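Local coordinates for acetyl-xylan esterase (Streptomyces lividans, PDB 2CC0), which probably removes acetyl groups from xylan in plant cell walls as a metal-dependent family 4 carbohydrate esterase carrying a zinc ion, at residues A[35-40]-A[50-55]; A[23-28]-A[163-168]. One frame throughout, in Å; residues are numbered along the deposited sequence.

Overall arrangement
From the N terminus, strand 5-12 leads into helix 19-28, the first partner of interaction 2. Strand 34-37 follows, and the chain then runs through helix 39-44 into helix 46-54, where interaction 1 closes a short loop, almost wholly helical, between 35-40 and 50-55. Interaction 2 closes only much later, when helix 159-174 returns to helix 19-28 with 163-168, so the first loop lies entirely within the second. Interaction 1 ties a sheet strand to a covering helix; interaction 2 joins two covering helices from distant parts of the sequence. Their centres are about 16 Å apart, and L23 on helix 19-28 packs against A51 and Q52, linking the two.

Interaction 1: A[35-40]-A[50-55]; sequences MFNQGQ and RAQVDA
N37 and Q52 join their carboxamides in a pair of hydrogen bonds, each side chain giving one N-H and taking one. Q52 NE2 donates to N37 OD1 at 3.0 Å, and N37 ND2 returns a bond to Q52 OE1 at 2.9 Å. Both are fairly straight, with N-H...O angles of 163° and 156°, and each donor lies in the carbonyl plane of its acceptor, on a lone pair. The side chains come from opposite directions, and their amide planes are only 25° apart, so the two groups close a nearly flat ring. This pairing satisfies polar atoms of two buried residues and fixes the rotation of both amides. Beyond CG the Q52 chain is extended, which carries its amide from the helix across to the strand.

The remaining contact is van der Waals. M35 lays its inner methylenes against the Q52 amide: M35 CB is 3.5 Å from Q52 NE2, and M35 CG lies 3.9 Å from Q52 CD. The M35 chain then bends at chi2 and chi3, and its side chain also meets F11 and M57.

Strand 34-37 belongs to the parallel sheet of this polysaccharide deacetylase fold, between strands 5-12 and 58-61, and helix 46-54 packs over it. Just past the strand, Q38 NE2 is hydrogen-bonded to OD1 of the zinc ligand D13, and the N37 side chain lies about 10 Å from the zinc ion. V59 of strand 58-61 touches both N37 and Q52, while L23 of helix 19-28 borders Q52.

Interaction 2: A[23-28]-A[163-168]; sequences LNALRQ and AAIPRI
An apolar helix-to-helix contact joins 23-28 on helix 19-28 to 163-168 on helix 159-174, two helices widely separated in sequence, its centre about 15 Å from the centre of the chain, yet with I165 and L26 buried. I165 carries one side of it, reaching both A25 and L26. The nearest backbones are those of A25 and I165, whose CA atoms stand 6.4 Å apart, a close approach for two helices that the small A25 side chain permits.

The two branches of I165 have different neighbours, though both brush A25. With CG1 beside its backbone N (chi1 -59°), I165 turns CG2 onto the backbone of the other helix, where it lies 3.6 Å from A25 O; the same methyl is 4.0 Å from A25 CB. The longer branch passes A25 CB, with I165 CG1 4.1 Å from it, before its CD1 meets CD2 at the end of the L26 side chain at 4.0 Å, the two side chains passing at a slant. A25 O, beside the I165 methyl, also accepts a hydrogen bond from N29 ND2.

N29, just after helix 19-28, touches both I165 and P166 and thus borders the contact. M57 packs against L26 and L23, and L23 in turn meets helix 46-54. Helix 159-174 is flanked by helix 136-144, where R167 forms a salt bridge with D137 and I168 packs on V143.

Interaction 1: A[35-40]-A[50-55]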
ATOM      1  N   MET A  35      13.765  -4.823   8.586  1.00  6.74           N
ATOM      2  CA  MET A  35      14.739  -5.731   7.926  1.00  7.39           C
ATOM      3  C   MET A  35      13.957  -6.922   7.378  1.00  7.02           C
ATOM      4  O   MET A  35      13.430  -7.736   8.173  1.00  7.17           O
ATOM      5  CB  MET A  35      15.813  -6.215   8.920  1.00  8.49           C
ATOM      6  CG  MET A  35      16.299  -5.128   9.919  1.00 11.33           C
ATOM      7  SD  MET A  35      16.847  -3.596   9.135  1.00 12.42           S
ATOM      8  CE  MET A  35      18.533  -4.001   8.708  1.00 15.90           C
ATOM      9  N   PHE A  36      13.900  -7.029   6.035  1.00  6.67           N
ATOM     10  CA  PHE A  36      13.197  -8.145   5.375  1.00  6.20           C
ATOM     11  C   PHE A  36      14.233  -9.251   5.162  1.00  7.01           C
ATOM     12  O   PHE A  36      14.956  -9.265   4.155  1.00  6.83           O
ATOM     13  CB  PHE A  36      12.549  -7.688   4.068  1.00  6.38           C
ATOM     14  CG  PHE A  36      11.299  -6.893   4.280  1.00  5.79           C
ATOM     15  CD1 PHE A  36      11.370  -5.509   4.501  1.00  7.11           C
ATOM     16  CD2 PHE A  36      10.042  -7.528   4.296  1.00  7.92           C
ATOM     17  CE1 PHE A  36      10.187  -4.773   4.709  1.00  7.70           C
ATOM     18  CE2 PHE A  36       8.874  -6.784   4.498  1.00  7.25           C
ATOM     19  CZ  PHE A  36       8.954  -5.426   4.706  1.00  7.77           C
ATOM     20  N   ASN A  37      14.338 -10.122   6.168  1.00  6.98           N
ATOM     21  CA  ASN A  37      15.352 -11.198   6.161  1.00  6.67           C
ATOM     22  C   ASN A  37      14.928 -12.397   5.313  1.00  7.46           C
ATOM     23  O   ASN A  37      13.747 -12.777   5.299  1.00  8.00           O
ATOM     24  CB  ASN A  37      15.596 -11.722   7.588  1.00  7.43           C
ATOM     25  CG  ASN A  37      16.332 -10.732   8.497  1.00  7.17           C
ATOM     26  OD1 ASN A  37      16.889  -9.680   8.081  1.00 10.54           O
ATOM     27  ND2 ASN A  37      16.404 -11.106   9.736  1.00  7.27           N
ATOM     28  N   GLN A  38      15.905 -13.061   4.688  1.00  7.50           N
ATOM     29  CA  GLN A  38      15.627 -14.391   4.118  1.00  7.55           C
ATOM     30  C   GLN A  38      15.695 -15.429   5.237  1.00  7.87           C
ATOM     31  O   GLN A  38      16.595 -15.377   6.092  1.00  8.80           O
ATOM     32  CB  GLN A  38      16.658 -14.773   3.059  1.00  8.23           C
ATOM     33  CG  GLN A  38      16.540 -13.906   1.792  1.00  6.86           C
ATOM     34  CD  GLN A  38      17.443 -14.387   0.700  1.00  9.45           C
ATOM     35  OE1 GLN A  38      17.695 -15.585   0.590  1.00 11.76           O
ATOM     36  NE2 GLN A  38      17.935 -13.465  -0.117  1.00 10.76           N
ATOM     37  N   GLY A  39      14.769 -16.379   5.206  1.00  8.05           N
ATOM     38  CA  GLY A  39      14.753 -17.437   6.250  1.00  7.81           C
ATOM     39  C   GLY A  39      16.082 -18.189   6.339  1.00  7.99           C
ATOM     40  O   GLY A  39      16.571 -18.477   7.439  1.00  9.49           O
ATOM     41  N   GLN A  40      16.708 -18.493   5.198  1.00  8.13           N
ATOM     42  CA  GLN A  40      17.968 -19.264   5.264  1.00  8.75           C
ATOM     43  C   GLN A  40      19.042 -18.505   6.042  1.00  9.82           C
ATOM     44  O   GLN A  40      19.840 -19.114   6.744  1.00 10.97           O
ATOM     45  CB  GLN A  40      18.467 -19.640   3.864  1.00  8.31           C
ATOM     46  CG  GLN A  40      18.875 -18.477   2.993  1.00  9.04           C
ATOM     47  CD  GLN A  40      19.320 -18.932   1.612  1.00  9.71           C
ATOM     48  OE1 GLN A  40      19.867 -20.045   1.455  1.00 14.59           O
ATOM     49  NE2 GLN A  40      19.135 -18.080   0.616  1.00  9.32           N
ATOM     50  N   ARG A  50      18.731 -11.311  16.310  1.00 10.42           N
ATOM     51  CA  ARG A  50      18.579 -10.607  17.596  1.00 11.37           C
ATOM     52  C   ARG A  50      19.234  -9.226  17.581  1.00 10.66           C
ATOM     53  O   ARG A  50      18.701  -8.281  18.182  1.00 10.96           O
ATOM     54  CB  ARG A  50      19.187 -11.421  18.747  1.00 12.97           C
ATOM     55  CG  ARG A  50      18.257 -12.488  19.288  1.00 16.07           C
ATOM     56  CD  ARG A  50      16.904 -11.932  19.811  1.00 18.22           C
ATOM     57  NE  ARG A  50      16.982 -10.856  20.809  1.00 19.99           N
ATOM     58  CZ  ARG A  50      15.909 -10.346  21.411  1.00 19.50           C
ATOM     59  NH1 ARG A  50      14.697 -10.834  21.137  1.00 16.57           N
ATOM     60  NH2 ARG A  50      16.030  -9.363  22.304  1.00 21.36           N
ATOM     61  N   ALA A  51      20.378  -9.101  16.903  1.00  9.63           N
ATOM     62  CA  ALA A  51      21.088  -7.815  16.862  1.00  9.64           C
ATOM     63  C   ALA A  51      20.197  -6.762  16.194  1.00  9.61           C
ATOM     64  O   ALA A  51      20.166  -5.615  16.607  1.00  9.12           O
ATOM     65  CB  ALA A  51      22.434  -7.937  16.148  1.00 11.23           C
ATOM     66  N   GLN A  52      19.418  -7.195  15.204  1.00  8.52           N
ATOM     67  CA  GLN A  52      18.486  -6.257  14.549  1.00  9.30           C
ATOM     68  C   GLN A  52      17.454  -5.743  15.545  1.00  9.18           C
ATOM     69  O   GLN A  52      17.171  -4.538  15.616  1.00  9.43           O
ATOM     70  CB  GLN A  52      17.790  -6.918  13.362  1.00  9.06           C
ATOM     71  CG  GLN A  52      18.766  -7.331  12.282  1.00  9.00           C
ATOM     72  CD  GLN A  52      18.130  -8.269  11.271  1.00  9.55           C
ATOM     73  OE1 GLN A  52      17.228  -9.085  11.594  1.00 11.73           O
ATOM     74  NE2 GLN A  52      18.570  -8.146  10.040  1.00  7.72           N
ATOM     75  N   VAL A  53      16.894  -6.668  16.315  1.00  8.72           N
ATOM     76  CA  VAL A  53      15.900  -6.305  17.352  1.00  9.40           C
ATOM     77  C   VAL A  53      16.521  -5.349  18.372  1.00  8.98           C
ATOM     78  O   VAL A  53      15.928  -4.295  18.723  1.00 10.15           O
ATOM     79  CB  VAL A  53      15.323  -7.562  18.040  1.00  9.56           C
ATOM     80  CG1 VAL A  53      14.317  -7.178  19.153  1.00 12.20           C
ATOM     81  CG2 VAL A  53      14.672  -8.496  16.989  1.00 10.94           C
ATOM     82  N   ASP A  54      17.712  -5.704  18.853  1.00  9.07           N
ATOM     83  CA  ASP A  54      18.393  -4.894  19.882  1.00  9.80           C
ATOM     84  C   ASP A  54      18.827  -3.512  19.399  1.00 10.05           C
ATOM     85  O   ASP A  54      19.027  -2.584  20.209  1.00 10.34           O
ATOM     86  CB  ASP A  54      19.596  -5.672  20.414  1.00  9.75           C
ATOM     87  CG  ASP A  54      19.184  -6.873  21.270  1.00 11.36           C
ATOM     88  OD1 ASP A  54      18.007  -6.973  21.714  1.00 13.27           O
ATOM     89  OD2 ASP A  54      20.072  -7.727  21.501  1.00 15.50           O
ATOM     90  N   ALA A  55      18.938  -3.367  18.075  1.00 10.77           N
ATOM     91  CA  ALA A  55      19.248  -2.077  17.452  1.00 11.29           C
ATOM     92  C   ALA A  55      18.013  -1.194  17.264  1.00 11.50           C
ATOM     93  O   ALA A  55      18.144  -0.026  16.892  1.00 12.74           O
ATOM     94  CB  ALA A  55      19.944  -2.304  16.133  1.00 11.73           C
TER

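Interaction 2: A[23-28]-A[163-168]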
ATOM      1  N   LEU A  23      23.534  -1.803  11.221  1.00 10.26           N
ATOM      2  CA  LEU A  23      22.736  -1.543  12.419  1.00 10.97           C
ATOM      3  C   LEU A  23      23.379  -0.448  13.268  1.00 12.05           C
ATOM      4  O   LEU A  23      22.685   0.439  13.778  1.00 11.76           O
ATOM      5  CB  LEU A  23      22.582  -2.823  13.251  1.00 10.25           C
ATOM      6  CG  LEU A  23      21.794  -3.967  12.629  1.00  9.97           C
ATOM      7  CD1 LEU A  23      21.827  -5.173  13.600  1.00 10.67           C
ATOM      8  CD2 LEU A  23      20.343  -3.560  12.335  1.00 10.38           C
ATOM      9  N   ASN A  24      24.702  -0.519  13.407  1.00 12.92           N
ATOM     10  CA  ASN A  24      25.435   0.494  14.180  1.00 14.04           C
ATOM     11  C   ASN A  24      25.260   1.889  13.575  1.00 13.85           C
ATOM     12  O   ASN A  24      25.013   2.844  14.290  1.00 14.69           O
ATOM     13  CB  ASN A  24      26.912   0.125  14.280  1.00 14.52           C
ATOM     14  CG  ASN A  24      27.161  -1.061  15.199  1.00 16.88           C
ATOM     15  OD1 ASN A  24      26.274  -1.493  15.959  1.00 18.99           O
ATOM     16  ND2 ASN A  24      28.369  -1.606  15.123  1.00 19.52           N
ATOM     17  N   ALA A  25      25.362   1.986  12.252  1.00 13.33           N
ATOM     18  CA  ALA A  25      25.134   3.251  11.558  1.00 12.93           C
ATOM     19  C   ALA A  25      23.716   3.775  11.763  1.00 13.01           C
ATOM     20  O   ALA A  25      23.518   4.950  12.069  1.00 13.30           O
ATOM     21  CB  ALA A  25      25.467   3.141  10.083  1.00 13.00           C
ATOM     22  N   LEU A  26      22.727   2.903  11.583  1.00 12.80           N
ATOM     23  CA  LEU A  26      21.336   3.316  11.799  1.00 12.02           C
ATOM     24  C   LEU A  26      21.125   3.847  13.220  1.00 13.13           C
ATOM     25  O   LEU A  26      20.628   4.958  13.389  1.00 13.59           O
ATOM     26  CB  LEU A  26      20.360   2.167  11.499  1.00 11.23           C
ATOM     27  CG  LEU A  26      20.273   1.749  10.016  1.00  8.75           C
ATOM     28  CD1 LEU A  26      19.681   0.334   9.942  1.00  8.75           C
ATOM     29  CD2 LEU A  26      19.423   2.768   9.196  1.00 10.10           C
ATOM     30  N   ARG A  27      21.500   3.060  14.237  1.00 14.16           N
ATOM     31  CA  ARG A  27      21.287   3.509  15.621  1.00 15.52           C
ATOM     32  C   ARG A  27      22.053   4.804  15.923  1.00 16.21           C
ATOM     33  O   ARG A  27      21.522   5.697  16.584  1.00 16.48           O
ATOM     34  CB  ARG A  27      21.638   2.426  16.638  1.00 16.18           C
ATOM     35  CG  ARG A  27      21.262   2.876  18.080  1.00 19.31           C
ATOM     36  CD  ARG A  27      20.914   1.738  18.989  1.00 23.16           C
ATOM     37  NE  ARG A  27      20.028   2.169  20.087  1.00 25.97           N
ATOM     38  CZ  ARG A  27      19.266   1.331  20.782  1.00 27.58           C
ATOM     39  NH1 ARG A  27      19.289   0.043  20.495  1.00 24.52           N
ATOM     40  NH2 ARG A  27      18.497   1.772  21.778  1.00 30.93           N
ATOM     41  N   GLN A  28      23.286   4.917  15.437  1.00 16.92           N
ATOM     42  CA  GLN A  28      24.087   6.126  15.717  1.00 18.12           C
ATOM     43  C   GLN A  28      23.457   7.374  15.100  1.00 17.76           C
ATOM     44  O   GLN A  28      23.653   8.495  15.591  1.00 18.20           O
ATOM     45  CB  GLN A  28      25.520   5.955  15.250  1.00 18.86           C
ATOM     46  CG  GLN A  28      26.290   4.937  16.068  1.00 22.52           C
ATOM     47  CD  GLN A  28      27.527   4.436  15.338  1.00 27.47           C
ATOM     48  OE1 GLN A  28      27.980   5.060  14.376  1.00 30.67           O
ATOM     49  NE2 GLN A  28      28.059   3.291  15.769  1.00 29.70           N
ATOM     50  N   ALA A 163      27.259   3.807   3.488  1.00 15.65           N
ATOM     51  CA  ALA A 163      27.848   5.152   3.425  1.00 16.18           C
ATOM     52  C   ALA A 163      26.788   6.257   3.450  1.00 16.12           C
ATOM     53  O   ALA A 163      27.045   7.383   3.896  1.00 17.12           O
ATOM     54  CB  ALA A 163      28.683   5.285   2.186  1.00 16.75           C
ATOM     55  N   ALA A 164      25.599   5.918   2.948  1.00 15.51           N
ATOM     56  CA  ALA A 164      24.480   6.856   2.840  1.00 14.48           C
ATOM     57  C   ALA A 164      23.778   7.172   4.153  1.00 14.16           C
ATOM     58  O   ALA A 164      23.065   8.172   4.246  1.00 13.53           O
ATOM     59  CB  ALA A 164      23.445   6.305   1.817  1.00 15.13           C
ATOM     60  N   ILE A 165      23.952   6.323   5.167  1.00 13.49           N
ATOM     61  CA  ILE A 165      23.106   6.432   6.366  1.00 13.92           C
ATOM     62  C   ILE A 165      23.092   7.844   7.016  1.00 13.63           C
ATOM     63  O   ILE A 165      22.020   8.384   7.257  1.00 13.60           O
ATOM     64  CB  ILE A 165      23.387   5.310   7.399  1.00 13.59           C
ATOM     65  CG1 ILE A 165      23.152   3.924   6.785  1.00 13.98           C
ATOM     66  CG2 ILE A 165      22.587   5.527   8.678  1.00 15.82           C
ATOM     67  CD1 ILE A 165      21.760   3.698   6.148  1.00 14.54           C
ATOM     68  N   PRO A 166      24.274   8.447   7.296  1.00 14.44           N
ATOM     69  CA  PRO A 166      24.177   9.798   7.882  1.00 14.56           C
ATOM     70  C   PRO A 166      23.405  10.817   7.021  1.00 14.81           C
ATOM     71  O   PRO A 166      22.572  11.551   7.555  1.00 15.30           O
ATOM     72  CB  PRO A 166      25.650  10.227   8.077  1.00 15.00           C
ATOM     73  CG  PRO A 166      26.421   8.954   8.050  1.00 15.20           C
ATOM     74  CD  PRO A 166      25.669   8.009   7.125  1.00 15.43           C
ATOM     75  N   ARG A 167      23.650  10.841   5.713  1.00 15.48           N
ATOM     76  CA  ARG A 167      22.916  11.740   4.816  1.00 15.57           C
ATOM     77  C   ARG A 167      21.436  11.399   4.680  1.00 15.19           C
ATOM     78  O   ARG A 167      20.607  12.291   4.456  1.00 16.16           O
ATOM     79  CB  ARG A 167      23.578  11.804   3.450  1.00 16.20           C
ATOM     80  CG  ARG A 167      24.842  12.672   3.468  1.00 17.35           C
ATOM     81  CD  ARG A 167      25.628  12.481   2.187  1.00 21.49           C
ATOM     82  NE  ARG A 167      24.936  13.016   1.013  1.00 23.49           N
ATOM     83  CZ  ARG A 167      25.212  12.658  -0.243  1.00 24.47           C
ATOM     84  NH1 ARG A 167      26.174  11.770  -0.498  1.00 25.18           N
ATOM     85  NH2 ARG A 167      24.526  13.189  -1.250  1.00 24.16           N
ATOM     86  N   ILE A 168      21.091  10.131   4.828  1.00 14.18           N
ATOM     87  CA  ILE A 168      19.662   9.756   4.913  1.00 13.50           C
ATOM     88  C   ILE A 168      19.001  10.400   6.146  1.00 13.27           C
ATOM     89  O   ILE A 168      17.925  11.023   6.057  1.00 14.56           O
ATOM     90  CB  ILE A 168      19.500   8.228   4.899  1.00 12.08           C
ATOM     91  CG1 ILE A 168      19.833   7.701   3.478  1.00 13.26           C
ATOM     92  CG2 ILE A 168      18.088   7.825   5.364  1.00 12.03           C
ATOM     93  CD1 ILE A 168      19.887   6.172   3.336  1.00 13.55           C
TER